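Local coordinates for beta-N-acetylhexosaminidase (Arthrobacter aurescens, PDB 3RCN), which probably hydrolyses terminal non-reducing N-acetyl-D-hexosamine residues from N-acetyl-beta-D-hexosaminides, as a member of glycosyl hydrolase family 20, at residues T30-D35 and L57-R63; G66-D72 and D86-A92; Y294-D299 and Q350-L355. All coordinates share one frame; numbering follows the deposited sequence.

Interaction 1. Residues T30-D35 and L57-R63; sequences TSVGAD and LAPAPAR
The carbonyl oxygen of Thr-30 is approached by two waters and a C-H: one water bridges to the backbone N of Leu-57, a second to that of Ala-58, and Leu-57 CA points its C-H at the oxygen. The first water lies 2.8 Å from Thr-30 O and 2.7 Å from Leu-57 N. These contacts illustrate how an edge strand can be covered by a loop: strand 32-34 ends a mixed sheet, and the chain returning from helix 39-53 runs alongside it before entering strand 67-71 in a beta-alpha-beta crossover. Val-32 faces this loop with its backbone, donating from N to Ala-58 O at 3.0 Å. Its own oxygen takes Ala-60 N at 3.3 Å from well above the carbonyl plane, and also accepts Arg-42 NE of the helix. With CG1 anti to the backbone N (chi1 -168°), Val-32 has its CG2 branch beside that N and 3.9 Å from Leu-57 CD2. Having no side chain, Gly-33 lets the loop backbone come close, its CA 3.8 Å from Ala-62 CA. A third water joins Ala-34 N to Ala-60 O, 3.0 Å from each. Ala-58 and Pro-59 also pack on Pro-59 and Ala-58 of the second subunit. Asp-35 OD2, which also accepts the backbone N of Leu-71, forms a long salt bridge of 3.8 Å with Arg-63 NH2; the oxygen lies well out of the guanidinium plane, so charge alone joins the pair, with no N-H aimed at the carboxylate.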
ATOM      1  N   THR A  30       9.996  22.519 -17.964  1.00 47.54           N
ATOM      2  CA  THR A  30       8.808  22.155 -18.703  1.00 46.86           C
ATOM      3  C   THR A  30       7.541  22.585 -17.965  1.00 53.22           C
ATOM      4  O   THR A  30       7.366  22.284 -16.782  1.00 50.63           O
ATOM      5  CB  THR A  30       8.762  20.637 -18.915  1.00 49.05           C
ATOM      6  OG1 THR A  30       9.855  20.240 -19.751  1.00 50.19           O
ATOM      7  CG2 THR A  30       7.450  20.227 -19.564  1.00 49.13           C
ATOM      8  N   SER A  31       6.646  23.256 -18.685  1.00 53.30           N
ATOM      9  CA  SER A  31       5.433  23.821 -18.099  1.00 52.25           C
ATOM     10  C   SER A  31       4.237  23.089 -18.677  1.00 53.92           C
ATOM     11  O   SER A  31       4.344  22.492 -19.745  1.00 65.63           O
ATOM     12  CB  SER A  31       5.334  25.322 -18.394  1.00 52.26           C
ATOM     13  OG  SER A  31       5.160  25.574 -19.783  1.00 56.29           O
ATOM     14  N   VAL A  32       3.114  23.094 -17.962  1.00 45.77           N
ATOM     15  CA  VAL A  32       1.925  22.367 -18.406  1.00 38.32           C
ATOM     16  C   VAL A  32       0.735  23.297 -18.598  1.00 43.60           C
ATOM     17  O   VAL A  32       0.255  23.894 -17.640  1.00 47.61           O
ATOM     18  CB  VAL A  32       1.550  21.271 -17.392  1.00 34.00           C
ATOM     19  CG1 VAL A  32       0.525  20.355 -17.979  1.00 35.47           C
ATOM     20  CG2 VAL A  32       2.791  20.471 -17.006  1.00 30.85           C
ATOM     21  N   GLY A  33       0.297  23.467 -19.844  1.00 50.66           N
ATOM     22  CA  GLY A  33      -0.924  24.213 -20.134  1.00 51.53           C
ATOM     23  C   GLY A  33      -2.177  23.368 -20.316  1.00 48.65           C
ATOM     24  O   GLY A  33      -2.094  22.219 -20.723  1.00 52.07           O
ATOM     25  N   ALA A  34      -3.348  23.933 -20.049  1.00 44.80           N
ATOM     26  CA  ALA A  34      -4.591  23.229 -20.369  1.00 41.37           C
ATOM     27  C   ALA A  34      -5.781  24.157 -20.616  1.00 40.08           C
ATOM     28  O   ALA A  34      -5.884  25.224 -20.013  1.00 46.49           O
ATOM     29  CB  ALA A  34      -4.922  22.195 -19.290  1.00 38.53           C
ATOM     30  N   ASP A  35      -6.677  23.742 -21.505  1.00 36.67           N
ATOM     31  CA  ASP A  35      -8.003  24.359 -21.609  1.00 42.44           C
ATOM     32  C   ASP A  35      -8.839  24.022 -20.352  1.00 45.81           C
ATOM     33  O   ASP A  35      -8.637  22.975 -19.724  1.00 41.73           O
ATOM     34  CB  ASP A  35      -8.710  23.899 -22.890  1.00 45.49           C
ATOM     35  CG  ASP A  35      -8.148  24.565 -24.157  1.00 54.01           C
ATOM     36  OD1 ASP A  35      -7.609  25.696 -24.075  1.00 55.72           O
ATOM     37  OD2 ASP A  35      -8.259  23.960 -25.246  1.00 53.14           O
ATOM     38  N   LEU A  57       6.818  21.689 -12.885  1.00 53.41           N
ATOM     39  CA  LEU A  57       5.670  21.530 -13.781  1.00 45.48           C
ATOM     40  C   LEU A  57       4.599  22.588 -13.538  1.00 47.38           C
ATOM     41  O   LEU A  57       3.421  22.279 -13.418  1.00 52.82           O
ATOM     42  CB  LEU A  57       5.089  20.119 -13.685  1.00 34.91           C
ATOM     43  CG  LEU A  57       6.015  19.079 -14.319  1.00 41.67           C
ATOM     44  CD1 LEU A  57       5.454  17.661 -14.251  1.00 41.62           C
ATOM     45  CD2 LEU A  57       6.320  19.495 -15.763  1.00 42.27           C
ATOM     46  N   ALA A  58       5.032  23.840 -13.476  1.00 49.56           N
ATOM     47  CA  ALA A  58       4.138  24.971 -13.286  1.00 50.21           C
ATOM     48  C   ALA A  58       3.296  25.194 -14.528  1.00 54.74           C
ATOM     49  O   ALA A  58       3.755  24.953 -15.649  1.00 57.00           O
ATOM     50  CB  ALA A  58       4.942  26.234 -12.969  1.00 45.22           C
ATOM     51  N   PRO A  59       2.062  25.673 -14.330  1.00 54.69           N
ATOM     52  CA  PRO A  59       1.100  25.945 -15.402  1.00 58.88           C
ATOM     53  C   PRO A  59       1.562  27.094 -16.274  1.00 56.24           C
ATOM     54  O   PRO A  59       2.216  28.016 -15.794  1.00 55.92           O
ATOM     55  CB  PRO A  59      -0.151  26.368 -14.636  1.00 63.83           C
ATOM     56  CG  PRO A  59       0.401  26.974 -13.375  1.00 62.20           C
ATOM     57  CD  PRO A  59       1.556  26.099 -13.016  1.00 57.20           C
ATOM     58  N   ALA A  60       1.220  27.029 -17.550  1.00 59.01           N
ATOM     59  CA  ALA A  60       1.496  28.115 -18.476  1.00 60.89           C
ATOM     60  C   ALA A  60       0.256  28.283 -19.340  1.00 60.74           C
ATOM     61  O   ALA A  60      -0.601  27.403 -19.353  1.00 62.90           O
ATOM     62  CB  ALA A  60       2.719  27.786 -19.327  1.00 56.48           C
ATOM     63  N   PRO A  61       0.128  29.421 -20.043  1.00 62.27           N
ATOM     64  CA  PRO A  61      -1.026  29.501 -20.961  1.00 53.83           C
ATOM     65  C   PRO A  61      -1.017  28.318 -21.943  1.00 59.44           C
ATOM     66  O   PRO A  61       0.037  27.959 -22.468  1.00 70.26           O
ATOM     67  CB  PRO A  61      -0.809  30.835 -21.688  1.00 42.60           C
ATOM     68  CG  PRO A  61       0.027  31.659 -20.710  1.00 42.17           C
ATOM     69  CD  PRO A  61       0.913  30.671 -19.999  1.00 36.77           C
ATOM     70  N   ALA A  62      -2.181  27.732 -22.185  1.00 57.17           N
ATOM     71  CA  ALA A  62      -2.300  26.459 -22.901  1.00 60.07           C
ATOM     72  C   ALA A  62      -1.557  26.333 -24.239  1.00 63.71           C
ATOM     73  O   ALA A  62      -0.902  25.325 -24.481  1.00 68.23           O
ATOM     74  CB  ALA A  62      -3.782  26.085 -23.075  1.00 51.71           C
ATOM     75  N   ARG A  63      -1.676  27.328 -25.112  1.00 63.91           N
ATOM     76  CA  ARG A  63      -1.061  27.244 -26.436  1.00 64.38           C
ATOM     77  C   ARG A  63       0.443  27.441 -26.343  1.00 66.99           C
ATOM     78  O   ARG A  63       1.178  27.124 -27.275  1.00 69.92           O
ATOM     79  CB  ARG A  63      -1.648  28.304 -27.369  1.00 64.10           C
ATOM     80  CG  ARG A  63      -3.158  28.334 -27.391  1.00 73.38           C
ATOM     81  CD  ARG A  63      -3.746  27.108 -28.074  1.00 78.88           C
ATOM     82  NE  ARG A  63      -5.202  27.065 -27.935  1.00 86.29           N
ATOM     83  CZ  ARG A  63      -5.969  26.075 -28.383  1.00 90.54           C
ATOM     84  NH1 ARG A  63      -5.422  25.041 -29.007  1.00 98.91           N
ATOM     85  NH2 ARG A  63      -7.280  26.114 -28.205  1.00 83.90           N
TER
HETATM   86  O   HOH W   1       8.917  21.902 -14.543  1.00 38.37           O
HETATM   87  O   HOH W   2       7.673  24.803 -14.788  1.00 50.08           O
HETATM   88  O   HOH W   3      -3.504  26.781 -19.288  1.00 53.95           O

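Interaction 2. Residues G66-D72 and D86-A92; sequences GIRLLLD and DAVVISA
A first torsion of -47° turns CG of Arg-68 away from its own carbonyl carbon, and the extended chain beyond it carries the guanidinium over Ala-87, whose CB sits beneath the centre of one face, 3.7 Å from Arg-68 CZ. Alongside, Arg-68 CD lies 3.9 Å from Val-89 CG2, while Asp-86, poorly ordered, lies beyond salt-bridge range, though its charge may still be felt. Replacing the arginine with an alanine would probably uncover the Ala-87 methyl and leave Val-89 CG2 without the chain that packs against it. The framework is a regular parallel beta pair, the strand directions twisted by 20°. Six backbone bonds alternate across it, from Val-88 N to Gly-66 O (2.8 Å) through to Asp-72 N to Ala-92 O (2.7 Å). On the face bearing Arg-68, Leu-70 CD1 leans against Val-89 CG1 at 3.7 Å; on the other, Leu-69 and Ile-90 run side by side with CD2 and CD1 also 3.7 Å apart. That second face is the one covered by helices: Ile-67 and Leu-69 meet helix 39-53, and Val-88 and Ala-92 meet helix 95-109, while strands 32-34 and 80-84 extend the sheet on either side of the pair.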
ATOM      1  N   GLY A  66       5.003  23.621 -22.722  1.00 45.15           N
ATOM      2  CA  GLY A  66       5.732  22.430 -23.108  1.00 40.57           C
ATOM      3  C   GLY A  66       4.831  21.234 -23.293  1.00 42.21           C
ATOM      4  O   GLY A  66       4.930  20.524 -24.297  1.00 45.34           O
ATOM      5  N   ILE A  67       3.965  21.010 -22.308  1.00 38.37           N
ATOM      6  CA  ILE A  67       2.919  20.000 -22.388  1.00 42.63           C
ATOM      7  C   ILE A  67       1.564  20.712 -22.429  1.00 43.90           C
ATOM      8  O   ILE A  67       1.151  21.316 -21.439  1.00 47.94           O
ATOM      9  CB  ILE A  67       2.955  19.088 -21.154  1.00 41.30           C
ATOM     10  CG1 ILE A  67       4.308  18.407 -21.036  1.00 36.88           C
ATOM     11  CG2 ILE A  67       1.846  18.050 -21.200  1.00 43.60           C
ATOM     12  CD1 ILE A  67       4.497  17.683 -19.733  1.00 28.44           C
ATOM     13  N   ARG A  68       0.890  20.653 -23.576  1.00 42.81           N
ATOM     14  CA  ARG A  68      -0.422  21.289 -23.767  1.00 43.13           C
ATOM     15  C   ARG A  68      -1.539  20.260 -23.827  1.00 44.12           C
ATOM     16  O   ARG A  68      -1.455  19.299 -24.590  1.00 46.52           O
ATOM     17  CB  ARG A  68      -0.442  22.085 -25.065  1.00 46.38           C
ATOM     18  CG  ARG A  68       0.764  22.960 -25.235  1.00 52.06           C
ATOM     19  CD  ARG A  68       0.877  23.548 -26.625  1.00 52.24           C
ATOM     20  NE  ARG A  68       2.124  24.291 -26.707  1.00 55.41           N
ATOM     21  CZ  ARG A  68       2.783  24.551 -27.828  1.00 56.15           C
ATOM     22  NH1 ARG A  68       2.314  24.134 -28.996  1.00 47.52           N
ATOM     23  NH2 ARG A  68       3.921  25.230 -27.771  1.00 53.09           N
ATOM     24  N   LEU A  69      -2.575  20.463 -23.015  1.00 41.30           N
ATOM     25  CA  LEU A  69      -3.788  19.651 -23.098  1.00 38.47           C
ATOM     26  C   LEU A  69      -4.905  20.498 -23.702  1.00 43.87           C
ATOM     27  O   LEU A  69      -5.429  21.412 -23.058  1.00 46.78           O
ATOM     28  CB  LEU A  69      -4.188  19.141 -21.714  1.00 34.87           C
ATOM     29  CG  LEU A  69      -3.034  18.587 -20.876  1.00 39.10           C
ATOM     30  CD1 LEU A  69      -3.530  18.203 -19.492  1.00 41.14           C
ATOM     31  CD2 LEU A  69      -2.355  17.410 -21.571  1.00 33.66           C
ATOM     32  N   LEU A  70      -5.276  20.178 -24.937  1.00 45.24           N
ATOM     33  CA  LEU A  70      -6.214  21.004 -25.702  1.00 48.40           C
ATOM     34  C   LEU A  70      -7.546  20.315 -25.987  1.00 46.74           C
ATOM     35  O   LEU A  70      -7.584  19.147 -26.379  1.00 45.03           O
ATOM     36  CB  LEU A  70      -5.571  21.439 -27.017  1.00 45.23           C
ATOM     37  CG  LEU A  70      -4.258  22.184 -26.813  1.00 47.70           C
ATOM     38  CD1 LEU A  70      -3.552  22.346 -28.133  1.00 48.60           C
ATOM     39  CD2 LEU A  70      -4.515  23.536 -26.153  1.00 44.27           C
ATOM     40  N   LEU A  71      -8.633  21.053 -25.790  1.00 50.05           N
ATOM     41  CA  LEU A  71      -9.974  20.546 -26.082  1.00 50.71           C
ATOM     42  C   LEU A  71     -10.258  20.547 -27.577  1.00 54.95           C
ATOM     43  O   LEU A  71     -10.114  21.577 -28.243  1.00 53.61           O
ATOM     44  CB  LEU A  71     -11.037  21.383 -25.382  1.00 45.32           C
ATOM     45  CG  LEU A  71     -12.415  20.737 -25.460  1.00 50.06           C
ATOM     46  CD1 LEU A  71     -12.678  19.945 -24.191  1.00 45.65           C
ATOM     47  CD2 LEU A  71     -13.492  21.785 -25.682  1.00 55.15           C
ATOM     48  N   ASP A  72     -10.645  19.381 -28.092  1.00 55.38           N
ATOM     49  CA  ASP A  72     -11.088  19.213 -29.480  1.00 58.85           C
ATOM     50  C   ASP A  72     -12.479  18.576 -29.532  1.00 55.17           C
ATOM     51  O   ASP A  72     -12.604  17.352 -29.473  1.00 51.13           O
ATOM     52  CB  ASP A  72     -10.106  18.379 -30.310  1.00 52.57           C
ATOM     53  CG  ASP A  72     -10.590  18.166 -31.746  1.00 60.65           C
ATOM     54  OD1 ASP A  72     -11.726  18.593 -32.084  1.00 51.53           O
ATOM     55  OD2 ASP A  72      -9.837  17.561 -32.539  1.00 68.21           O
ATOM     56  N   ASP A  86       7.958  20.398 -31.509  1.00 61.03           N
ATOM     57  CA  ASP A  86       8.603  21.360 -30.611  1.00 73.82           C
ATOM     58  C   ASP A  86       7.970  21.325 -29.187  1.00 59.58           C
ATOM     59  O   ASP A  86       8.577  21.799 -28.211  1.00 55.07           O
ATOM     60  CB  ASP A  86       8.528  22.776 -31.199  1.00 86.70           C
ATOM     61  CG  ASP A  86       7.098  23.324 -31.249  1.00 97.99           C
ATOM     62  OD1 ASP A  86       6.284  22.814 -32.055  1.00101.05           O
ATOM     63  OD2 ASP A  86       6.792  24.275 -30.491  1.00 98.24           O
ATOM     64  N   ALA A  87       6.741  20.810 -29.084  1.00 54.83           N
ATOM     65  CA  ALA A  87       6.071  20.584 -27.792  1.00 43.48           C
ATOM     66  C   ALA A  87       5.274  19.273 -27.750  1.00 47.16           C
ATOM     67  O   ALA A  87       5.088  18.601 -28.769  1.00 50.02           O
ATOM     68  CB  ALA A  87       5.172  21.764 -27.432  1.00 41.82           C
ATOM     69  N   VAL A  88       4.825  18.901 -26.557  1.00 44.09           N
ATOM     70  CA  VAL A  88       3.935  17.756 -26.399  1.00 41.11           C
ATOM     71  C   VAL A  88       2.482  18.223 -26.389  1.00 48.00           C
ATOM     72  O   VAL A  88       2.052  18.895 -25.456  1.00 56.50           O
ATOM     73  CB  VAL A  88       4.239  17.021 -25.086  1.00 40.67           C
ATOM     74  CG1 VAL A  88       3.161  15.992 -24.769  1.00 37.27           C
ATOM     75  CG2 VAL A  88       5.615  16.379 -25.167  1.00 35.16           C
ATOM     76  N   VAL A  89       1.724  17.869 -27.422  1.00 43.68           N
ATOM     77  CA  VAL A  89       0.353  18.353 -27.543  1.00 42.38           C
ATOM     78  C   VAL A  89      -0.680  17.229 -27.482  1.00 45.68           C
ATOM     79  O   VAL A  89      -0.723  16.364 -28.354  1.00 52.00           O
ATOM     80  CB  VAL A  89       0.157  19.143 -28.848  1.00 44.04           C
ATOM     81  CG1 VAL A  89      -1.298  19.551 -29.004  1.00 45.86           C
ATOM     82  CG2 VAL A  89       1.048  20.360 -28.859  1.00 43.23           C
ATOM     83  N   ILE A  90      -1.511  17.248 -26.446  1.00 44.68           N
ATOM     84  CA  ILE A  90      -2.555  16.240 -26.279  1.00 36.03           C
ATOM     85  C   ILE A  90      -3.912  16.877 -26.494  1.00 35.95           C
ATOM     86  O   ILE A  90      -4.326  17.721 -25.700  1.00 38.36           O
ATOM     87  CB  ILE A  90      -2.525  15.618 -24.871  1.00 32.91           C
ATOM     88  CG1 ILE A  90      -1.225  14.851 -24.648  1.00 37.27           C
ATOM     89  CG2 ILE A  90      -3.695  14.673 -24.670  1.00 34.64           C
ATOM     90  CD1 ILE A  90      -1.028  14.416 -23.209  1.00 35.42           C
ATOM     91  N   SER A  91      -4.583  16.485 -27.576  1.00 35.93           N
ATOM     92  CA  SER A  91      -5.962  16.913 -27.876  1.00 34.76           C
ATOM     93  C   SER A  91      -6.974  15.876 -27.385  1.00 39.80           C
ATOM     94  O   SER A  91      -6.796  14.676 -27.603  1.00 41.10           O
ATOM     95  CB  SER A  91      -6.160  17.080 -29.391  1.00 34.51           C
ATOM     96  OG  SER A  91      -5.176  17.915 -29.975  1.00 47.11           O
ATOM     97  N   ALA A  92      -8.049  16.322 -26.747  1.00 36.68           N
ATOM     98  CA  ALA A  92      -9.096  15.388 -26.340  1.00 35.19           C
ATOM     99  C   ALA A  92     -10.502  16.006 -26.394  1.00 36.36           C
ATOM    100  O   ALA A  92     -10.647  17.234 -26.411  1.00 35.70           O
ATOM    101  CB  ALA A  92      -8.790  14.820 -24.944  1.00 26.96           C
TER

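Interaction 3. Residues Y294-D299 and Q350-L355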
ATOM      1  N   TYR A 294     -32.789  -2.765   4.125  1.00 33.38           N
ATOM      2  CA  TYR A 294     -31.930  -2.566   2.977  1.00 30.30           C
ATOM      3  C   TYR A 294     -32.216  -1.289   2.194  1.00 32.20           C
ATOM      4  O   TYR A 294     -31.380  -0.852   1.417  1.00 37.41           O
ATOM      5  CB  TYR A 294     -31.967  -3.785   2.072  1.00 26.13           C
ATOM      6  CG  TYR A 294     -31.062  -4.875   2.561  1.00 27.82           C
ATOM      7  CD1 TYR A 294     -31.539  -5.867   3.400  1.00 30.36           C
ATOM      8  CD2 TYR A 294     -29.718  -4.899   2.207  1.00 29.10           C
ATOM      9  CE1 TYR A 294     -30.711  -6.865   3.866  1.00 34.79           C
ATOM     10  CE2 TYR A 294     -28.873  -5.893   2.670  1.00 25.83           C
ATOM     11  CZ  TYR A 294     -29.378  -6.872   3.499  1.00 33.59           C
ATOM     12  OH  TYR A 294     -28.558  -7.868   3.961  1.00 32.62           O
ATOM     13  N   ARG A 295     -33.383  -0.691   2.401  1.00 26.92           N
ATOM     14  CA  ARG A 295     -33.659   0.631   1.841  1.00 33.87           C
ATOM     15  C   ARG A 295     -32.850   1.640   2.616  1.00 34.33           C
ATOM     16  O   ARG A 295     -32.288   2.572   2.040  1.00 37.47           O
ATOM     17  CB  ARG A 295     -35.133   1.021   1.958  1.00 35.52           C
ATOM     18  CG  ARG A 295     -36.078   0.270   1.068  1.00 37.08           C
ATOM     19  CD  ARG A 295     -37.453   0.918   1.154  1.00 36.97           C
ATOM     20  NE  ARG A 295     -38.429   0.207   0.355  1.00 35.15           N
ATOM     21  CZ  ARG A 295     -39.362  -0.575   0.874  1.00 45.19           C
ATOM     22  NH1 ARG A 295     -39.430  -0.698   2.199  1.00 37.28           N
ATOM     23  NH2 ARG A 295     -40.229  -1.213   0.075  1.00 42.05           N
ATOM     24  N   ASN A 296     -32.800   1.449   3.932  1.00 30.79           N
ATOM     25  CA  ASN A 296     -31.961   2.287   4.786  1.00 36.18           C
ATOM     26  C   ASN A 296     -30.465   2.162   4.454  1.00 39.68           C
ATOM     27  O   ASN A 296     -29.737   3.153   4.457  1.00 41.33           O
ATOM     28  CB  ASN A 296     -32.238   2.006   6.260  1.00 34.44           C
ATOM     29  CG  ASN A 296     -33.596   2.528   6.698  1.00 40.02           C
ATOM     30  OD1 ASN A 296     -34.083   3.526   6.171  1.00 35.44           O
ATOM     31  ND2 ASN A 296     -34.215   1.855   7.659  1.00 45.68           N
ATOM     32  N   VAL A 297     -30.017   0.948   4.150  1.00 33.94           N
ATOM     33  CA  VAL A 297     -28.645   0.744   3.724  1.00 33.77           C
ATOM     34  C   VAL A 297     -28.422   1.451   2.395  1.00 35.75           C
ATOM     35  O   VAL A 297     -27.423   2.151   2.214  1.00 30.35           O
ATOM     36  CB  VAL A 297     -28.306  -0.754   3.578  1.00 32.60           C
ATOM     37  CG1 VAL A 297     -27.062  -0.938   2.745  1.00 28.38           C
ATOM     38  CG2 VAL A 297     -28.147  -1.406   4.941  1.00 25.27           C
ATOM     39  N   LEU A 298     -29.358   1.297   1.465  1.00 30.91           N
ATOM     40  CA  LEU A 298     -29.134   1.858   0.137  1.00 33.02           C
ATOM     41  C   LEU A 298     -29.235   3.381   0.136  1.00 37.46           C
ATOM     42  O   LEU A 298     -28.770   4.032  -0.798  1.00 40.02           O
ATOM     43  CB  LEU A 298     -30.082   1.259  -0.895  1.00 33.04           C
ATOM     44  CG  LEU A 298     -29.863  -0.198  -1.293  1.00 32.12           C
ATOM     45  CD1 LEU A 298     -31.054  -0.669  -2.122  1.00 34.41           C
ATOM     46  CD2 LEU A 298     -28.560  -0.393  -2.047  1.00 31.92           C
ATOM     47  N   ASP A 299     -29.840   3.934   1.184  1.00 39.04           N
ATOM     48  CA  ASP A 299     -29.900   5.381   1.367  1.00 39.33           C
ATOM     49  C   ASP A 299     -28.510   5.912   1.666  1.00 42.71           C
ATOM     50  O   ASP A 299     -28.108   6.944   1.141  1.00 50.09           O
ATOM     51  CB  ASP A 299     -30.815   5.756   2.531  1.00 46.35           C
ATOM     52  CG  ASP A 299     -32.287   5.703   2.171  1.00 54.72           C
ATOM     53  OD1 ASP A 299     -32.614   5.795   0.970  1.00 63.83           O
ATOM     54  OD2 ASP A 299     -33.119   5.576   3.097  1.00 53.48           O
ATOM     55  N   GLN A 350     -38.244  -4.664  -5.662  1.00 38.02           N
ATOM     56  CA  GLN A 350     -38.591  -3.633  -4.682  1.00 40.45           C
ATOM     57  C   GLN A 350     -37.391  -2.737  -4.377  1.00 38.84           C
ATOM     58  O   GLN A 350     -37.506  -1.509  -4.319  1.00 33.78           O
ATOM     59  CB  GLN A 350     -39.118  -4.242  -3.382  1.00 32.35           C
ATOM     60  CG  GLN A 350     -40.450  -4.973  -3.501  1.00 39.61           C
ATOM     61  CD  GLN A 350     -41.594  -4.087  -3.972  1.00 42.25           C
ATOM     62  OE1 GLN A 350     -42.050  -4.211  -5.114  1.00 37.70           O
ATOM     63  NE2 GLN A 350     -42.073  -3.195  -3.095  1.00 39.61           N
ATOM     64  N   LEU A 351     -36.231  -3.346  -4.183  1.00 34.64           N
ATOM     65  CA  LEU A 351     -35.036  -2.546  -3.984  1.00 33.85           C
ATOM     66  C   LEU A 351     -34.669  -1.767  -5.250  1.00 34.08           C
ATOM     67  O   LEU A 351     -34.316  -0.589  -5.174  1.00 31.88           O
ATOM     68  CB  LEU A 351     -33.884  -3.410  -3.489  1.00 37.95           C
ATOM     69  CG  LEU A 351     -34.105  -3.975  -2.083  1.00 37.33           C
ATOM     70  CD1 LEU A 351     -32.965  -4.897  -1.718  1.00 34.61           C
ATOM     71  CD2 LEU A 351     -34.284  -2.860  -1.045  1.00 29.59           C
ATOM     72  N   ALA A 352     -34.781  -2.410  -6.410  1.00 34.02           N
ATOM     73  CA  ALA A 352     -34.528  -1.714  -7.676  1.00 33.66           C
ATOM     74  C   ALA A 352     -35.420  -0.487  -7.821  1.00 32.98           C
ATOM     75  O   ALA A 352     -34.990   0.549  -8.342  1.00 29.00           O
ATOM     76  CB  ALA A 352     -34.694  -2.649  -8.874  1.00 22.16           C
ATOM     77  N   LEU A 353     -36.662  -0.616  -7.354  1.00 35.58           N
ATOM     78  CA  LEU A 353     -37.617   0.489  -7.357  1.00 35.68           C
ATOM     79  C   LEU A 353     -37.117   1.611  -6.440  1.00 41.57           C
ATOM     80  O   LEU A 353     -37.225   2.788  -6.771  1.00 43.61           O
ATOM     81  CB  LEU A 353     -38.990   0.005  -6.879  1.00 29.29           C
ATOM     82  CG  LEU A 353     -40.184   0.038  -7.834  1.00 42.00           C
ATOM     83  CD1 LEU A 353     -39.784  -0.344  -9.245  1.00 47.52           C
ATOM     84  CD2 LEU A 353     -41.288  -0.884  -7.326  1.00 37.99           C
ATOM     85  N   HIS A 354     -36.568   1.242  -5.285  1.00 37.98           N
ATOM     86  CA  HIS A 354     -36.100   2.233  -4.322  1.00 33.84           C
ATOM     87  C   HIS A 354     -34.909   2.995  -4.905  1.00 37.88           C
ATOM     88  O   HIS A 354     -34.805   4.214  -4.771  1.00 38.94           O
ATOM     89  CB  HIS A 354     -35.747   1.563  -2.995  1.00 31.79           C
ATOM     90  CG  HIS A 354     -35.240   2.512  -1.958  1.00 43.26           C
ATOM     91  ND1 HIS A 354     -36.021   3.509  -1.411  1.00 44.46           N
ATOM     92  CD2 HIS A 354     -34.028   2.628  -1.369  1.00 46.65           C
ATOM     93  CE1 HIS A 354     -35.316   4.190  -0.532  1.00 42.92           C
ATOM     94  NE2 HIS A 354     -34.098   3.675  -0.487  1.00 46.39           N
ATOM     95  N   LEU A 355     -34.021   2.267  -5.575  1.00 31.10           N
ATOM     96  CA  LEU A 355     -32.922   2.889  -6.286  1.00 30.67           C
ATOM     97  C   LEU A 355     -33.439   3.846  -7.352  1.00 37.90           C
ATOM     98  O   LEU A 355     -32.879   4.931  -7.546  1.00 31.97           O
ATOM     99  CB  LEU A 355     -32.029   1.819  -6.923  1.00 34.87           C
ATOM    100  CG  LEU A 355     -31.193   1.005  -5.935  1.00 38.14           C
ATOM    101  CD1 LEU A 355     -30.330  -0.034  -6.645  1.00 40.16           C
ATOM    102  CD2 LEU A 355     -30.333   1.931  -5.065  1.00 28.58           C
TER
HETATM  103  O   HOH W   4     -39.336  -0.002  -2.662  1.00 41.44           O
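A histidine ring reaching across from one helix to the flank of another is the notable feature: His-354 directs NE2 at Asp-299 OD1, 3.0 Å away, and makes a weaker, strongly bent bond of 3.3 Å to the backbone oxygen of Arg-295. CG of His-354 stands anti to the backbone N (chi1 179°), which extends the ring toward helix 288-304. The carboxylate oxygen lies near the ring plane, yet the ring nitrogen meets it from above the carboxylate plane. The same OD1 also accepts NE2 of His-358, so one oxygen holds two imidazoles, and its negative charge would probably favour a proton on each of those nitrogens. Over one face of the His-354 ring lies Arg-295 CB in a CH-pi contact, 3.9 Å from the ring centroid. Further out, a water joins Arg-295 NH2 to Gln-350 O, at 3.1 Å and 2.9 Å. Inward, the contact turns apolar: Leu-298 CD1 is 4.0 Å from CD2 of both Leu-351 and Leu-355, the Leu-298 side chain crossing each nearly at a right angle. These leucines rest on Ile-310 and Leu-312 of strand 309-313. The two neighbouring helices, at 34° and seated on parallel strands, belong to the outer helical layer, as in the (beta/alpha)8 barrel of family 20 catalytic domains.

How the interactions relate
Interactions 1 and 2 lie side by side in one sheet, their centres about 9 Å apart, and share the join of strands 32-34 and 67-71. Strand 32-34, lined by its loop on one edge, meets strand 67-71 on the other through probable hydrogen bonds such as Gly-33 N to Ile-67 O (2.8 Å), and residues 62-63 pack on Arg-68. Interaction 3 belongs to the catalytic barrel, its centre about 45 Å from that of interaction 1. None of the three lies at Glu-316, the predicted proton donor, which follows strand 309-313 in sequence; the helices of interaction 3 cover that strand from outside. Sheet domain and barrel are distinct here, the nearest atoms of interactions 2 and 3 being about 30 Å apart.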